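Local atomic coordinates of TPR repeat-containing protein (Cytophaga hutchinsonii, PDB entry 3U4T), a protein that is of unknown function but, as a tetratricopeptide repeat protein, probably serves as a helical scaffold for binding other proteins. Residues N123-I128 with Y153-Y158. The protein carries 1 engineered substitution. Numbering follows the deposited sequence.
Sequences NFPLAI and YYNKEY
F124 turns one ring face to Y154, whose CB stands over it 3.8 Å from the ring centroid and 20° off the normal, a CH-pi contact displaced toward the rim at CZ. With CG anti to its own carbonyl carbon (chi1 -62°), F124 sends its ring across to the end of helix 142-154, while the Y154 ring leads away from the contact toward Y119 and W181. Beside this pair, the amide of N155 lies across the start of helix 124-131. N155 OD1 comes within 3.5 Å of F124 CB and faces the P125 ring at longer range, whereas N155 ND2 sits 3.6 Å from I128 CD1. I128 CD1 also meets E157 OE2 at 3.6 Å, the two side chains approaching from opposite directions.

N155 ND2 donates to E157 OE2 at 2.8 Å. The carboxylate oxygen lies almost in the amide plane, yet is itself met on its anti side, 32° out of the carboxylate plane. This bond fixes the flip of the amide, and E157 OE1 has a further partner in K160, a salt bridge. An alanine in place of N155 would remove the amide and would probably leave E157 OE2 without this donor and F124 CB and I128 CD1 without the group packed against them.

In this TPR-family protein the start of helix 124-131 thus packs against the C-terminal end of helix 142-154: N123 OD1 caps the former by accepting from L126 N at 2.9 Å, and K156, with positive phi, is the C-prime residue of a Schellman motif closing the latter. No hydrogen bond crosses between the segments, so their cohesion rests on van der Waals and CH-pi contact, with the N155 ND2–E157 OE2 bond made within its own segment.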
ATOM      1  N   ASN A 123      -2.243  15.036   4.669  1.00 24.14           N
ATOM      2  CA  ASN A 123      -1.887  15.517   6.000  1.00 16.06           C
ATOM      3  C   ASN A 123      -0.820  14.544   6.411  1.00 21.02           C
ATOM      4  O   ASN A 123      -1.088  13.520   7.033  1.00 22.28           O
ATOM      5  CB  ASN A 123      -3.042  15.450   6.990  1.00 18.00           C
ATOM      6  CG  ASN A 123      -2.746  16.232   8.267  1.00 29.33           C
ATOM      7  OD1 ASN A 123      -1.740  15.993   8.944  1.00 27.73           O
ATOM      8  ND2 ASN A 123      -3.627  17.175   8.598  1.00 25.74           N
ATOM      9  N   PHE A 124       0.404  14.862   6.032  1.00 25.97           N
ATOM     10  CA  PHE A 124       1.496  13.973   6.324  1.00 35.80           C
ATOM     11  C   PHE A 124       1.821  13.881   7.797  1.00 40.31           C
ATOM     12  O   PHE A 124       2.130  12.799   8.289  1.00 49.49           O
ATOM     13  CB  PHE A 124       2.687  14.363   5.447  1.00 23.92           C
ATOM     14  CG  PHE A 124       2.387  14.227   3.985  1.00 31.18           C
ATOM     15  CD1 PHE A 124       2.086  12.982   3.448  1.00 37.22           C
ATOM     16  CD2 PHE A 124       2.314  15.346   3.163  1.00 38.39           C
ATOM     17  CE1 PHE A 124       1.710  12.846   2.120  1.00 45.24           C
ATOM     18  CE2 PHE A 124       1.937  15.223   1.827  1.00 44.41           C
ATOM     19  CZ  PHE A 124       1.633  13.969   1.305  1.00 49.47           C
ATOM     20  N   PRO A 125       1.735  14.995   8.533  1.00 29.81           N
ATOM     21  CA  PRO A 125       2.046  14.876   9.961  1.00 25.59           C
ATOM     22  C   PRO A 125       1.096  13.891  10.657  1.00 26.48           C
ATOM     23  O   PRO A 125       1.517  13.019  11.443  1.00 14.49           O
ATOM     24  CB  PRO A 125       1.883  16.304  10.466  1.00 27.78           C
ATOM     25  CG  PRO A 125       2.362  17.102   9.290  1.00 34.16           C
ATOM     26  CD  PRO A 125       1.651  16.409   8.130  1.00 32.06           C
ATOM     27  N   LEU A 126      -0.188  14.010  10.365  1.00 18.53           N
ATOM     28  CA  LEU A 126      -1.150  13.110  10.988  1.00 27.53           C
ATOM     29  C   LEU A 126      -0.864  11.682  10.506  1.00 37.47           C
ATOM     30  O   LEU A 126      -0.782  10.756  11.307  1.00 31.45           O
ATOM     31  CB  LEU A 126      -2.577  13.545  10.626  1.00 25.24           C
ATOM     32  CG  LEU A 126      -3.779  12.938  11.344  1.00 19.44           C
ATOM     33  CD1 LEU A 126      -3.546  12.981  12.844  1.00 14.43           C
ATOM     34  CD2 LEU A 126      -5.032  13.723  10.975  1.00 12.66           C
ATOM     35  N   ALA A 127      -0.694  11.510   9.196  1.00 21.53           N
ATOM     36  CA  ALA A 127      -0.403  10.194   8.615  1.00 27.94           C
ATOM     37  C   ALA A 127       0.831   9.555   9.261  1.00 30.16           C
ATOM     38  O   ALA A 127       0.819   8.373   9.626  1.00 34.58           O
ATOM     39  CB  ALA A 127      -0.186  10.325   7.108  1.00 25.29           C
ATOM     40  N   ILE A 128       1.892  10.343   9.399  1.00 23.65           N
ATOM     41  CA  ILE A 128       3.117   9.867  10.015  1.00 28.08           C
ATOM     42  C   ILE A 128       2.881   9.494  11.469  1.00 41.73           C
ATOM     43  O   ILE A 128       3.337   8.439  11.922  1.00 35.00           O
ATOM     44  CB  ILE A 128       4.213  10.938   9.992  1.00 28.39           C
ATOM     45  CG1 ILE A 128       4.594  11.265   8.550  1.00 31.95           C
ATOM     46  CG2 ILE A 128       5.423  10.446  10.785  1.00 33.73           C
ATOM     47  CD1 ILE A 128       5.596  12.384   8.449  1.00 26.43           C
ATOM     48  N   TYR A 153       9.039  11.173   3.153  1.00 33.99           N
ATOM     49  CA  TYR A 153       9.493  11.771   1.902  1.00 31.73           C
ATOM     50  C   TYR A 153       8.625  12.932   1.458  1.00 35.58           C
ATOM     51  O   TYR A 153       9.118  14.020   1.169  1.00 35.96           O
ATOM     52  CB  TYR A 153       9.500  10.718   0.789  1.00 24.01           C
ATOM     53  CG  TYR A 153       9.865  11.256  -0.580  1.00 27.36           C
ATOM     54  CD1 TYR A 153      11.199  11.336  -0.990  1.00 28.68           C
ATOM     55  CD2 TYR A 153       8.876  11.653  -1.478  1.00 21.18           C
ATOM     56  CE1 TYR A 153      11.541  11.789  -2.267  1.00 35.62           C
ATOM     57  CE2 TYR A 153       9.202  12.115  -2.758  1.00 22.07           C
ATOM     58  CZ  TYR A 153      10.538  12.179  -3.148  1.00 31.83           C
ATOM     59  OH  TYR A 153      10.872  12.627  -4.412  1.00 31.46           O
ATOM     60  N   TYR A 154       7.322  12.691   1.381  1.00 25.98           N
ATOM     61  CA  TYR A 154       6.418  13.727   0.941  1.00 26.52           C
ATOM     62  C   TYR A 154       6.273  14.797   1.999  1.00 36.84           C
ATOM     63  O   TYR A 154       5.754  15.877   1.725  1.00 45.67           O
ATOM     64  CB  TYR A 154       5.077  13.111   0.544  1.00 21.63           C
ATOM     65  CG  TYR A 154       5.164  12.384  -0.767  1.00 33.49           C
ATOM     66  CD1 TYR A 154       5.489  13.059  -1.938  1.00 23.69           C
ATOM     67  CD2 TYR A 154       4.928  11.016  -0.843  1.00 39.55           C
ATOM     68  CE1 TYR A 154       5.576  12.382  -3.159  1.00 31.56           C
ATOM     69  CE2 TYR A 154       5.009  10.335  -2.056  1.00 27.80           C
ATOM     70  CZ  TYR A 154       5.332  11.019  -3.207  1.00 30.99           C
ATOM     71  OH  TYR A 154       5.406  10.331  -4.407  1.00 29.82           O
ATOM     72  N   ASN A 155       6.748  14.508   3.207  1.00 38.26           N
ATOM     73  CA  ASN A 155       6.702  15.504   4.276  1.00 41.33           C
ATOM     74  C   ASN A 155       8.053  16.207   4.288  1.00 37.25           C
ATOM     75  O   ASN A 155       8.391  16.964   5.209  1.00 28.57           O
ATOM     76  CB  ASN A 155       6.437  14.868   5.638  1.00 28.41           C
ATOM     77  CG  ASN A 155       5.966  15.886   6.663  1.00 33.38           C
ATOM     78  OD1 ASN A 155       5.104  16.719   6.369  1.00 39.88           O
ATOM     79  ND2 ASN A 155       6.515  15.820   7.872  1.00 25.53           N
ATOM     80  N   LYS A 156       8.817  15.933   3.238  1.00 36.66           N
ATOM     81  CA  LYS A 156      10.125  16.520   3.030  1.00 46.44           C
ATOM     82  C   LYS A 156      11.157  16.183   4.097  1.00 47.83           C
ATOM     83  O   LYS A 156      12.118  16.921   4.282  1.00 55.05           O
ATOM     84  CB  LYS A 156       9.991  18.039   2.879  1.00 57.07           C
ATOM     85  CG  LYS A 156       9.134  18.478   1.693  1.00 56.27           C
ATOM     86  CD  LYS A 156       9.049  19.997   1.604  1.00 51.20           C
ATOM     87  CE  LYS A 156       8.164  20.457   0.443  1.00 55.19           C
ATOM     88  NZ  LYS A 156       6.726  20.083   0.611  1.00 56.11           N
ATOM     89  N   GLU A 157      10.959  15.076   4.807  1.00 32.81           N
ATOM     90  CA  GLU A 157      11.932  14.643   5.810  1.00 37.72           C
ATOM     91  C   GLU A 157      12.684  13.509   5.118  1.00 45.51           C
ATOM     92  O   GLU A 157      12.548  12.338   5.478  1.00 38.85           O
ATOM     93  CB  GLU A 157      11.241  14.126   7.070  1.00 34.46           C
ATOM     94  CG  GLU A 157      10.327  15.134   7.732  1.00 43.74           C
ATOM     95  CD  GLU A 157       9.788  14.651   9.072  1.00 46.59           C
ATOM     96  OE1 GLU A 157      10.572  14.568  10.041  1.00 47.65           O
ATOM     97  OE2 GLU A 157       8.582  14.343   9.155  1.00 45.27           O
ATOM     98  N   TYR A 158      13.463  13.872   4.106  1.00 47.25           N
ATOM     99  CA  TYR A 158      14.206  12.904   3.313  1.00 47.77           C
ATOM    100  C   TYR A 158      15.173  12.077   4.118  1.00 47.33           C
ATOM    101  O   TYR A 158      15.318  10.886   3.872  1.00 40.21           O
ATOM    102  CB  TYR A 158      14.923  13.623   2.174  1.00 40.97           C
ATOM    103  CG  TYR A 158      13.975  14.521   1.419  1.00 35.68           C
ATOM    104  CD1 TYR A 158      12.808  14.004   0.860  1.00 35.96           C
ATOM    105  CD2 TYR A 158      14.196  15.892   1.330  1.00 29.94           C
ATOM    106  CE1 TYR A 158      11.877  14.824   0.242  1.00 41.94           C
ATOM    107  CE2 TYR A 158      13.264  16.730   0.711  1.00 40.17           C
ATOM    108  CZ  TYR A 158      12.101  16.185   0.172  1.00 39.50           C
ATOM    109  OH  TYR A 158      11.138  16.994  -0.409  1.00 36.29           O
TER